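Local coordinates for ABC transporter ATP-binding protein (PDB 2PJZ) that probably binds and hydrolyses ATP as the nucleotide-binding subunit of an ABC transporter, putatively one for cobalt, at residues S57-I62 / E66-R71; L46-A49 / L53-Y56; I24-N29 / K195-V200; G8-L11 / E17-S20. All coordinates share one frame; numbering follows the deposited sequence.

Interaction 1. Residues S57-I62 / E66-R71; sequences SGNIFI and EVRKIR. With SO4 (sulfate ion), chain F; SO4 (sulfate ion), chain B.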
loop_
_atom_site.group_PDB
_atom_site.type_symbol
_atom_site.label_atom_id
_atom_site.label_comp_id
_atom_site.label_asym_id
_atom_site.label_seq_id
_atom_site.Cartn_x
_atom_site.Cartn_y
_atom_site.Cartn_z
ATOM N N SER A 57 -9.022 -14.740 8.771
ATOM C CA SER A 57 -9.368 -14.993 10.176
ATOM C C SER A 57 -9.100 -13.718 10.993
ATOM O O SER A 57 -8.365 -12.809 10.520
ATOM C CB SER A 57 -8.571 -16.167 10.715
ATOM O OG SER A 57 -7.175 -15.896 10.675
ATOM N N GLY A 58 -9.682 -13.656 12.189
ATOM C CA GLY A 58 -9.613 -12.438 13.022
ATOM C C GLY A 58 -10.585 -11.379 12.501
ATOM O O GLY A 58 -11.558 -11.686 11.781
ATOM N N ASN A 59 -10.319 -10.125 12.843
ATOM C CA ASN A 59 -11.279 -9.044 12.597
ATOM C C ASN A 59 -10.578 -7.835 12.078
ATOM O O ASN A 59 -9.434 -7.566 12.440
ATOM C CB ASN A 59 -12.027 -8.734 13.905
ATOM C CG ASN A 59 -12.969 -9.874 14.282
ATOM O OD1 ASN A 59 -12.653 -10.703 15.165
ATOM N ND2 ASN A 59 -14.004 -10.036 13.504
ATOM N N ILE A 60 -11.245 -7.116 11.173
ATOM C CA ILE A 60 -10.729 -5.857 10.628
ATOM C C ILE A 60 -11.862 -4.854 10.764
ATOM O O ILE A 60 -12.982 -5.094 10.253
ATOM C CB ILE A 60 -10.329 -5.980 9.104
ATOM C CG1 ILE A 60 -9.230 -7.076 8.922
ATOM C CG2 ILE A 60 -9.860 -4.594 8.534
ATOM C CD1 ILE A 60 -8.901 -7.497 7.460
ATOM N N PHE A 61 -11.577 -3.723 11.422
ATOM C CA PHE A 61 -12.599 -2.679 11.634
ATOM C C PHE A 61 -12.227 -1.388 10.936
ATOM O O PHE A 61 -11.096 -0.913 11.097
ATOM C CB PHE A 61 -12.801 -2.379 13.144
ATOM C CG PHE A 61 -13.244 -3.589 13.952
ATOM C CD1 PHE A 61 -14.610 -3.872 14.149
ATOM C CD2 PHE A 61 -12.305 -4.443 14.468
ATOM C CE1 PHE A 61 -15.021 -5.002 14.910
ATOM C CE2 PHE A 61 -12.686 -5.564 15.255
ATOM C CZ PHE A 61 -14.061 -5.859 15.438
ATOM N N ILE A 62 -13.153 -0.835 10.160
ATOM C CA ILE A 62 -12.963 0.484 9.557
ATOM C C ILE A 62 -14.000 1.402 10.203
ATOM O O ILE A 62 -15.190 1.184 10.057
ATOM C CB ILE A 62 -13.150 0.437 8.019
ATOM C CG1 ILE A 62 -12.146 -0.581 7.382
ATOM C CG2 ILE A 62 -12.976 1.818 7.380
ATOM C CD1 ILE A 62 -12.400 -0.781 5.881
ATOM N N GLU A 66 -16.831 -3.787 11.331
ATOM C CA GLU A 66 -16.081 -4.962 10.909
ATOM C C GLU A 66 -16.285 -5.185 9.403
ATOM O O GLU A 66 -17.385 -4.963 8.848
ATOM C CB GLU A 66 -16.439 -6.206 11.754
ATOM C CG GLU A 66 -15.230 -7.160 11.982
ATOM C CD GLU A 66 -14.952 -8.048 10.800
ATOM O OE1 GLU A 66 -13.775 -8.211 10.450
ATOM O OE2 GLU A 66 -15.939 -8.559 10.187
ATOM N N VAL A 67 -15.216 -5.561 8.722
ATOM C CA VAL A 67 -15.247 -5.602 7.266
ATOM C C VAL A 67 -16.331 -6.537 6.720
ATOM O O VAL A 67 -16.923 -6.266 5.667
ATOM C CB VAL A 67 -13.835 -5.881 6.695
ATOM C CG1 VAL A 67 -13.914 -6.446 5.230
ATOM C CG2 VAL A 67 -13.015 -4.593 6.745
ATOM N N ARG A 68 -16.647 -7.605 7.441
ATOM C CA ARG A 68 -17.758 -8.493 7.009
ATOM C C ARG A 68 -19.121 -7.808 6.990
ATOM O O ARG A 68 -20.061 -8.322 6.404
ATOM C CB ARG A 68 -17.834 -9.720 7.922
ATOM C CG ARG A 68 -16.578 -10.574 7.785
ATOM C CD ARG A 68 -16.537 -11.653 8.871
ATOM N NE ARG A 68 -15.269 -12.412 8.775
ATOM C CZ ARG A 68 -14.252 -12.262 9.625
ATOM N NH1 ARG A 68 -14.335 -11.357 10.619
ATOM N NH2 ARG A 68 -13.140 -12.986 9.467
ATOM N N LYS A 69 -19.217 -6.669 7.679
ATOM C CA LYS A 69 -20.452 -5.913 7.814
ATOM C C LYS A 69 -20.473 -4.746 6.825
ATOM O O LYS A 69 -21.345 -3.876 6.930
ATOM C CB LYS A 69 -20.583 -5.399 9.268
ATOM C CG LYS A 69 -20.715 -6.549 10.306
ATOM C CD LYS A 69 -20.886 -6.012 11.757
ATOM C CE LYS A 69 -21.080 -7.223 12.699
ATOM N NZ LYS A 69 -21.396 -6.847 14.105
ATOM N N ILE A 70 -19.529 -4.726 5.870
ATOM C CA ILE A 70 -19.477 -3.640 4.894
ATOM C C ILE A 70 -19.669 -4.146 3.469
ATOM O O ILE A 70 -18.797 -4.834 2.918
ATOM C CB ILE A 70 -18.152 -2.842 4.957
ATOM C CG1 ILE A 70 -17.933 -2.288 6.389
ATOM C CG2 ILE A 70 -18.186 -1.663 3.963
ATOM C CD1 ILE A 70 -16.518 -1.623 6.605
ATOM N N ARG A 71 -20.771 -3.768 2.841
ATOM C CA ARG A 71 -20.890 -4.026 1.411
ATOM C C ARG A 71 -20.273 -2.871 0.624
ATOM O O ARG A 71 -19.509 -3.080 -0.321
ATOM C CB ARG A 71 -22.352 -4.232 1.008
ATOM C CG ARG A 71 -22.555 -4.309 -0.510
ATOM C CD ARG A 71 -21.905 -5.547 -1.093
ATOM N NE ARG A 71 -22.097 -5.628 -2.541
ATOM C CZ ARG A 71 -21.431 -4.886 -3.431
ATOM N NH1 ARG A 71 -20.523 -3.991 -3.026
ATOM N NH2 ARG A 71 -21.672 -5.035 -4.731
HETATM S S SO4 F . -6.257 -18.468 8.575
HETATM O O1 SO4 F . -4.985 -18.972 7.887
HETATM O O2 SO4 F . -7.425 -19.427 8.815
HETATM O O3 SO4 F . -5.895 -17.948 9.908
HETATM O O4 SO4 F . -6.724 -17.330 7.760
HETATM S S SO4 B . -19.133 -5.724 16.390
HETATM O O1 SO4 B . -18.234 -6.681 17.040
HETATM O O2 SO4 B . -18.970 -5.837 14.911
HETATM O O3 SO4 B . -20.541 -5.950 16.743
HETATM O O4 SO4 B . -18.788 -4.404 16.835
#
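Ile60 N donates to Glu66 OE1 at 2.9 Å in an almost straight bond (173°), met on the anti lone pair of that oxygen, and Val67 N answers with 2.7 Å to Ile60 O. Both bonds use the backbone of Ile60, next to the antiparallel, non-hydrogen-bonded pair Phe61-Glu66, where the outermost strand of the four-stranded antiparallel sheet of this ABC ATPase domain turns back on strand 59-62. The carboxylate of Glu66 thus takes a strand N-H, much as a backbone carbonyl would in a longer strand pair. Its OE1 also takes a hydrogen bond from Tyr56 OH and a salt bridge from Arg68 NH1, while Arg68 N reaches OE2 from above the carboxylate plane. Arg68 is extended from CG to NE, which carries its guanidinium back along the strand to grip Gly58 O end-on, with NH1 at 3.0 Å and NH2 at 3.1 Å, the oxygen lying in the guanidinium plane. Tyr56 adds a cation-pi contact to the same group. The salt bridge to Arg68 and the donors around it would probably favour the ionised form of Glu66. Outward from the polar centre, Ile60 and Val67 run side by side, CG2 to CG2 at 3.6 Å. On the other face of the sheet the bend at chi2 (-80°) turns the Glu66 carboxylate to Ile60 N, while its CG lies over the Phe61 ring, 4.0 Å from the centroid.

Interaction 2. Residues L46-A49 / L53-Y56; sequences LLRA and LLPY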
loop_
_atom_site.group_PDB
_atom_site.type_symbol
_atom_site.label_atom_id
_atom_site.label_comp_id
_atom_site.label_asym_id
_atom_site.label_seq_id
_atom_site.Cartn_x
_atom_site.Cartn_y
_atom_site.Cartn_z
ATOM N N LEU A 46 -3.135 -8.659 2.125
ATOM C CA LEU A 46 -3.616 -7.899 3.294
ATOM C C LEU A 46 -4.555 -6.759 2.890
ATOM O O LEU A 46 -5.636 -6.595 3.461
ATOM C CB LEU A 46 -2.416 -7.363 4.074
ATOM C CG LEU A 46 -2.352 -7.285 5.597
ATOM C CD1 LEU A 46 -2.849 -8.551 6.250
ATOM C CD2 LEU A 46 -0.858 -7.073 5.963
ATOM N N LEU A 47 -4.173 -6.008 1.860
ATOM C CA LEU A 47 -5.038 -4.961 1.346
ATOM C C LEU A 47 -6.342 -5.494 0.790
ATOM O O LEU A 47 -7.389 -4.861 0.949
ATOM C CB LEU A 47 -4.291 -4.190 0.253
ATOM C CG LEU A 47 -4.307 -2.668 0.271
ATOM C CD1 LEU A 47 -4.203 -1.985 1.693
ATOM C CD2 LEU A 47 -3.152 -2.199 -0.630
ATOM N N ARG A 48 -6.294 -6.646 0.119
ATOM C CA ARG A 48 -7.516 -7.240 -0.409
ATOM C C ARG A 48 -8.483 -7.585 0.747
ATOM O O ARG A 48 -9.674 -7.314 0.661
ATOM C CB ARG A 48 -7.192 -8.456 -1.301
ATOM C CG ARG A 48 -6.679 -8.071 -2.712
ATOM C CD ARG A 48 -6.152 -9.277 -3.511
ATOM N NE ARG A 48 -7.223 -10.164 -3.949
ATOM C CZ ARG A 48 -7.071 -11.439 -4.305
ATOM N NH1 ARG A 48 -5.881 -12.029 -4.274
ATOM N NH2 ARG A 48 -8.127 -12.131 -4.700
ATOM N N ALA A 49 -7.967 -8.175 1.821
ATOM C CA ALA A 49 -8.783 -8.476 3.002
ATOM C C ALA A 49 -9.410 -7.202 3.603
ATOM O O ALA A 49 -10.615 -7.162 3.897
ATOM C CB ALA A 49 -7.973 -9.213 4.038
ATOM N N LEU A 53 -12.372 -8.057 -0.055
ATOM C CA LEU A 53 -12.222 -8.835 -1.303
ATOM C C LEU A 53 -11.703 -10.264 -1.080
ATOM O O LEU A 53 -11.565 -11.042 -2.043
ATOM C CB LEU A 53 -11.287 -8.095 -2.284
ATOM C CG LEU A 53 -11.753 -6.698 -2.759
ATOM C CD1 LEU A 53 -10.583 -5.895 -3.350
ATOM C CD2 LEU A 53 -12.888 -6.871 -3.750
ATOM N N LEU A 54 -11.432 -10.628 0.166
ATOM C CA LEU A 54 -10.920 -11.971 0.462
ATOM C C LEU A 54 -11.287 -12.343 1.885
ATOM O O LEU A 54 -11.298 -11.465 2.738
ATOM C CB LEU A 54 -9.399 -11.928 0.365
ATOM C CG LEU A 54 -8.518 -12.839 -0.477
ATOM C CD1 LEU A 54 -9.130 -13.255 -1.795
ATOM C CD2 LEU A 54 -7.191 -12.114 -0.688
ATOM N N PRO A 55 -11.553 -13.633 2.160
ATOM C CA PRO A 55 -11.798 -14.016 3.550
ATOM C C PRO A 55 -10.483 -13.996 4.336
ATOM O O PRO A 55 -9.395 -14.084 3.739
ATOM C CB PRO A 55 -12.297 -15.454 3.472
ATOM C CG PRO A 55 -11.964 -15.941 2.113
ATOM C CD PRO A 55 -11.676 -14.764 1.223
ATOM N N TYR A 56 -10.610 -13.913 5.657
ATOM C CA TYR A 56 -9.464 -13.799 6.564
ATOM C C TYR A 56 -9.951 -14.316 7.923
ATOM O O TYR A 56 -11.166 -14.293 8.215
ATOM C CB TYR A 56 -9.002 -12.292 6.686
ATOM C CG TYR A 56 -10.131 -11.340 7.020
ATOM C CD1 TYR A 56 -10.387 -10.983 8.337
ATOM C CD2 TYR A 56 -10.979 -10.830 6.007
ATOM C CE1 TYR A 56 -11.474 -10.124 8.675
ATOM C CE2 TYR A 56 -12.069 -9.997 6.328
ATOM C CZ TYR A 56 -12.298 -9.660 7.647
ATOM O OH TYR A 56 -13.365 -8.849 7.983
HETATM O O HOH W 1 -11.494 -11.716 -4.575
HETATM O O HOH W 2 -12.072 -9.110 2.969
#
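The guanidinium of Arg48 carries Leu54 on one face: CD2 sits over its centre, 3.7 Å from CZ, and CD1 comes within 3.3 Å of NH2. At the edge, in plane, lies a water that accepts a weak bond from Arg48 NH2 and donates to Leu53 O. A bend at chi3 (72°) folds the arginine so that its flat end comes over the leucine methyls, while NE forms a salt bridge with Glu82. With only an alanine at Leu54, the guanidinium would probably lose the methyls on that face and be freer to swing, held mainly by its salt bridge to Glu82. The Tyr56 ring has Leu54 O at its edge, and its CD2 meets Ala49 CB at 3.9 Å. Between the backbones, Leu53 N donates to Arg48 O at 2.9 Å, and a second water bridges Ala49 O to Leu54 O, giving both carbonyls a donor where helix 43-50 is running out. The contact folds the loop back on the last turns of the helix that follows the probable Walker A P-loop. On the inner side, Leu46 and Ala49 pack against Ile9 of strand 2-11 and Leu47 against strand 177-182; from the loop, Tyr56 leads on to strand 59-62.

Interaction 3. Residues I24-N29 / K195-V200; sequences INLEVN and KAYFLV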
loop_
_atom_site.group_PDB
_atom_site.type_symbol
_atom_site.label_atom_id
_atom_site.label_comp_id
_atom_site.label_asym_id
_atom_site.label_seq_id
_atom_site.Cartn_x
_atom_site.Cartn_y
_atom_site.Cartn_z
ATOM N N ILE A 24 -1.599 -10.847 12.705
ATOM C CA ILE A 24 -1.277 -9.532 12.165
ATOM C C ILE A 24 -2.089 -8.517 12.931
ATOM O O ILE A 24 -3.330 -8.578 12.928
ATOM C CB ILE A 24 -1.542 -9.408 10.648
ATOM C CG1 ILE A 24 -0.715 -10.453 9.865
ATOM C CG2 ILE A 24 -1.293 -7.926 10.126
ATOM C CD1 ILE A 24 0.852 -10.370 10.033
ATOM N N ASN A 25 -1.389 -7.575 13.567
ATOM C CA ASN A 25 -2.057 -6.519 14.336
ATOM C C ASN A 25 -1.591 -5.123 13.891
ATOM O O ASN A 25 -0.393 -4.893 13.677
ATOM C CB ASN A 25 -1.780 -6.694 15.809
ATOM C CG ASN A 25 -2.426 -7.918 16.381
ATOM O OD1 ASN A 25 -3.645 -7.977 16.545
ATOM N ND2 ASN A 25 -1.599 -8.916 16.720
ATOM N N LEU A 26 -2.533 -4.204 13.696
ATOM C CA LEU A 26 -2.178 -2.860 13.266
ATOM C C LEU A 26 -3.332 -1.905 13.584
ATOM O O LEU A 26 -4.481 -2.264 13.357
ATOM C CB LEU A 26 -1.926 -2.831 11.743
ATOM C CG LEU A 26 -1.644 -1.480 11.081
ATOM C CD1 LEU A 26 -0.290 -0.972 11.519
ATOM C CD2 LEU A 26 -1.708 -1.564 9.562
ATOM N N GLU A 27 -3.035 -0.682 14.038
ATOM C CA GLU A 27 -4.082 0.356 14.121
ATOM C C GLU A 27 -3.534 1.567 13.418
ATOM O O GLU A 27 -2.368 1.958 13.650
ATOM C CB GLU A 27 -4.524 0.679 15.594
ATOM C CG GLU A 27 -5.154 -0.539 16.241
ATOM C CD GLU A 27 -5.941 -0.328 17.509
ATOM O OE1 GLU A 27 -5.805 0.753 18.126
ATOM O OE2 GLU A 27 -6.705 -1.280 17.867
ATOM N N VAL A 28 -4.338 2.120 12.517
ATOM C CA VAL A 28 -3.965 3.303 11.750
ATOM C C VAL A 28 -5.060 4.341 11.929
ATOM O O VAL A 28 -6.238 4.047 11.695
ATOM C CB VAL A 28 -3.855 2.986 10.248
ATOM C CG1 VAL A 28 -3.499 4.249 9.469
ATOM C CG2 VAL A 28 -2.774 1.939 10.019
ATOM N N ASN A 29 -4.688 5.553 12.326
ATOM C CA ASN A 29 -5.699 6.614 12.340
ATOM C C ASN A 29 -5.113 7.948 11.947
ATOM O O ASN A 29 -4.038 8.310 12.436
ATOM C CB ASN A 29 -6.392 6.713 13.693
ATOM C CG ASN A 29 -5.471 7.127 14.800
ATOM O OD1 ASN A 29 -4.734 6.310 15.333
ATOM N ND2 ASN A 29 -5.542 8.410 15.197
ATOM N N LYS A 195 4.945 7.324 8.259
ATOM C CA LYS A 195 5.429 6.199 9.034
ATOM C C LYS A 195 5.391 4.952 8.144
ATOM O O LYS A 195 4.493 4.820 7.286
ATOM C CB LYS A 195 4.550 5.933 10.261
ATOM C CG LYS A 195 4.572 7.036 11.336
ATOM C CD LYS A 195 3.749 6.568 12.527
ATOM C CE LYS A 195 3.406 7.730 13.450
ATOM N NZ LYS A 195 2.079 7.419 14.059
ATOM N N ALA A 196 6.364 4.076 8.373
ATOM C CA ALA A 196 6.463 2.761 7.731
ATOM C C ALA A 196 6.454 1.565 8.692
ATOM O O ALA A 196 6.947 1.603 9.838
ATOM C CB ALA A 196 7.745 2.690 6.815
ATOM N N TYR A 197 5.924 0.457 8.176
ATOM C CA TYR A 197 6.028 -0.844 8.798
ATOM C C TYR A 197 6.667 -1.790 7.777
ATOM O O TYR A 197 6.527 -1.588 6.590
ATOM C CB TYR A 197 4.635 -1.384 9.109
ATOM C CG TYR A 197 3.924 -0.605 10.183
ATOM C CD1 TYR A 197 3.901 -1.082 11.488
ATOM C CD2 TYR A 197 3.289 0.603 9.890
ATOM C CE1 TYR A 197 3.251 -0.378 12.515
ATOM C CE2 TYR A 197 2.631 1.333 10.903
ATOM C CZ TYR A 197 2.624 0.811 12.213
ATOM O OH TYR A 197 2.016 1.487 13.245
ATOM N N PHE A 198 7.399 -2.778 8.268
ATOM C CA PHE A 198 7.920 -3.864 7.437
ATOM C C PHE A 198 7.053 -5.116 7.614
ATOM O O PHE A 198 6.757 -5.500 8.731
ATOM C CB PHE A 198 9.335 -4.224 7.904
ATOM C CG PHE A 198 10.347 -3.182 7.550
ATOM C CD1 PHE A 198 11.043 -3.257 6.329
ATOM C CD2 PHE A 198 10.592 -2.119 8.420
ATOM C CE1 PHE A 198 11.998 -2.289 5.985
ATOM C CE2 PHE A 198 11.557 -1.154 8.090
ATOM C CZ PHE A 198 12.252 -1.233 6.874
ATOM N N LEU A 199 6.670 -5.745 6.512
ATOM C CA LEU A 199 6.062 -7.085 6.598
ATOM C C LEU A 199 7.221 -8.063 6.378
ATOM O O LEU A 199 7.578 -8.327 5.228
ATOM C CB LEU A 199 4.968 -7.249 5.532
ATOM C CG LEU A 199 4.065 -8.497 5.577
ATOM C CD1 LEU A 199 3.358 -8.683 6.932
ATOM C CD2 LEU A 199 3.075 -8.394 4.477
ATOM N N VAL A 200 7.779 -8.563 7.482
ATOM C CA VAL A 200 8.875 -9.581 7.509
ATOM C C VAL A 200 8.827 -10.370 8.806
ATOM O O VAL A 200 8.250 -9.931 9.776
ATOM C CB VAL A 200 10.310 -8.952 7.412
ATOM C CG1 VAL A 200 10.598 -8.494 6.000
ATOM C CG2 VAL A 200 10.478 -7.812 8.410
HETATM O O HOH W 3 -0.119 3.087 12.593
#
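A water joins Tyr197 OH to Glu27 O, standing 2.7 Å from each; it donates to the carbonyl oxygen, and through it the phenol reaches a backbone that it does not touch directly. Next to this bridge, Leu26 CD1 lies over one face of the Tyr197 ring, a CH-pi contact 3.7 Å from the centroid and 21° off the ring normal. The methyl is shifted toward the hydroxyl end, so that CZ is its nearest ring atom at 3.5 Å. Leu26 holds CG anti to its own backbone nitrogen (chi1 175°), which sends the branch across to the tyrosine. The two strands belong to different sheets of the ABC ATPase fold: 24-28 to the antiparallel sheet, 195-200 to the mixed sheet that also holds strand 32-36. Their axes run nearly antiparallel, at 170°, but 10.9 Å apart, a distance bridged by side chains and water, with no direct hydrogen bond. Val33 packs against the tyrosine from strand 32-36, and Leu204 of strand 203-209 touches both Ile24 and Leu26. A valine in place of Tyr197 would probably leave the bridging water without its phenol partner and open a gap beside the Leu26 methyl. Farther along, Ile24 CD1 meets Leu199 CD1 at 4.3 Å, a looser methyl-to-methyl touch at the end where Leu199 packs on Ser41 and Ile35.

Interaction 4. Residues G8-L11 / E17-S20; sequences GITL and ERFS. With SO4 (sulfate ion), chain F.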
loop_
_atom_site.group_PDB
_atom_site.type_symbol
_atom_site.label_atom_id
_atom_site.label_comp_id
_atom_site.label_asym_id
_atom_site.label_seq_id
_atom_site.Cartn_x
_atom_site.Cartn_y
_atom_site.Cartn_z
ATOM N N GLY A 8 -5.365 -13.299 10.163
ATOM C CA GLY A 8 -4.558 -14.358 9.522
ATOM C C GLY A 8 -5.090 -14.488 8.101
ATOM O O GLY A 8 -6.299 -14.304 7.853
ATOM N N ILE A 9 -4.209 -14.745 7.139
ATOM C CA ILE A 9 -4.665 -14.997 5.783
ATOM C C ILE A 9 -3.762 -16.020 5.136
ATOM O O ILE A 9 -2.550 -15.988 5.328
ATOM C CB ILE A 9 -4.686 -13.730 4.885
ATOM C CG1 ILE A 9 -5.017 -12.455 5.679
ATOM C CG2 ILE A 9 -5.656 -13.961 3.726
ATOM C CD1 ILE A 9 -4.878 -11.172 4.903
ATOM N N THR A 10 -4.357 -16.941 4.389
ATOM C CA THR A 10 -3.561 -17.967 3.694
ATOM C C THR A 10 -2.963 -17.391 2.437
ATOM O O THR A 10 -3.680 -16.812 1.597
ATOM C CB THR A 10 -4.418 -19.167 3.358
ATOM O OG1 THR A 10 -4.865 -19.755 4.588
ATOM C CG2 THR A 10 -3.646 -20.211 2.513
ATOM N N LEU A 11 -1.650 -17.534 2.301
ATOM C CA LEU A 11 -0.985 -17.029 1.098
ATOM C C LEU A 11 -0.799 -18.086 0.050
ATOM O O LEU A 11 -0.792 -17.768 -1.140
ATOM C CB LEU A 11 0.402 -16.447 1.466
ATOM C CG LEU A 11 0.409 -15.300 2.481
ATOM C CD1 LEU A 11 1.842 -14.714 2.634
ATOM C CD2 LEU A 11 -0.594 -14.199 2.018
ATOM N N GLU A 17 -1.244 -28.117 5.011
ATOM C CA GLU A 17 0.026 -27.722 4.424
ATOM C C GLU A 17 -0.196 -26.439 3.656
ATOM O O GLU A 17 -0.382 -26.439 2.425
ATOM C CB GLU A 17 0.565 -28.816 3.504
ATOM C CG GLU A 17 0.645 -30.227 4.192
ATOM C CD GLU A 17 1.539 -30.292 5.430
ATOM O OE1 GLU A 17 2.452 -29.448 5.584
ATOM O OE2 GLU A 17 1.334 -31.203 6.269
ATOM N N ARG A 18 -0.295 -25.360 4.406
ATOM C CA ARG A 18 -0.482 -24.065 3.778
ATOM C C ARG A 18 0.563 -23.147 4.346
ATOM O O ARG A 18 1.131 -23.443 5.394
ATOM C CB ARG A 18 -1.902 -23.543 4.032
ATOM C CG ARG A 18 -2.170 -23.030 5.448
ATOM C CD ARG A 18 -3.673 -22.719 5.670
ATOM N NE ARG A 18 -3.900 -22.194 7.021
ATOM C CZ ARG A 18 -3.981 -22.947 8.113
ATOM N NH1 ARG A 18 -3.883 -24.278 8.034
ATOM N NH2 ARG A 18 -4.184 -22.371 9.276
ATOM N N PHE A 19 0.813 -22.032 3.660
ATOM C CA PHE A 19 1.617 -20.983 4.259
ATOM C C PHE A 19 0.714 -19.769 4.469
ATOM O O PHE A 19 0.021 -19.372 3.540
ATOM C CB PHE A 19 2.761 -20.549 3.361
ATOM C CG PHE A 19 3.595 -19.522 4.005
ATOM C CD1 PHE A 19 4.448 -19.875 5.047
ATOM C CD2 PHE A 19 3.450 -18.183 3.666
ATOM C CE1 PHE A 19 5.190 -18.890 5.709
ATOM C CE2 PHE A 19 4.191 -17.204 4.312
ATOM C CZ PHE A 19 5.049 -17.551 5.332
ATOM N N SER A 20 0.758 -19.186 5.669
ATOM C CA SER A 20 -0.136 -18.070 5.971
ATOM C C SER A 20 0.571 -16.970 6.754
ATOM O O SER A 20 1.633 -17.185 7.322
ATOM C CB SER A 20 -1.358 -18.558 6.755
ATOM O OG SER A 20 -0.960 -19.296 7.892
HETATM S S SO4 F . -6.257 -18.468 8.575
HETATM O O1 SO4 F . -4.985 -18.972 7.887
HETATM O O2 SO4 F . -7.425 -19.427 8.815
HETATM O O3 SO4 F . -5.895 -17.948 9.908
HETATM O O4 SO4 F . -6.724 -17.330 7.760
#
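Leu11 N donates to Phe19 O at 2.8 Å, in the carbonyl plane, and ties together the two arms of the beta hairpin formed by strands 2-11 and 17-28. The tight part is here. Thr10 and Ser20 form an antiparallel non-hydrogen-bonded pair, CA to CA 4.1 Å, and Ser20 CB comes to 3.2 Å from Ile9 O. Ser20 OG turns to Glu22. Ile9 itself points the other way, onto helix 43-50, so the close backbone pairing has buried packing behind it. Toward solvent the contact thins out. Leu11 and Phe19 lie side by side, CD1 of the leucine meeting the ring at its edge, 3.8 Å from CE2. The N-to-C directions of the two short segments are 120° apart, well away from a straight antiparallel pairing, and the exposed Arg18 and Thr10 side chains cross at about a right angle, with CD of the arginine 3.4 Å from OG1 of the threonine. Arg18 NH1 is bonded to Gly15 O in the hairpin loop. A sulfate ion, probably from the crystallisation liquor, settles beside this looser face, where Ser57 OG also binds it. The threonine's hold on the ion is weak: OG1, set beside its own backbone nitrogen (chi1 -64°), donates to sulfate O1 over 3.4 Å.

How the interactions relate
Interaction 3 is the buried one, apolar apart from its water, and spans two sheets; interactions 2 and 4 lie at the surface, and interaction 1, partly buried, relies on charged side chains to finish a sheet edge. Interactions 1, 3 and 4 all reach the antiparallel sheet, with strand 17-28 shared by 3 and 4. Interaction 2 packs the helix and its trailing loop beside that sheet: its Ala49 O lies 3.6 Å from Val67 CG1 of interaction 1, and Ala49 CB is 3.8 Å from Ile9 CD1 of interaction 4. Interactions 1 and 4 are joined by a backbone hydrogen bond, Ser57 N to Gly8 O at 2.9 Å, and both touch one sulfate.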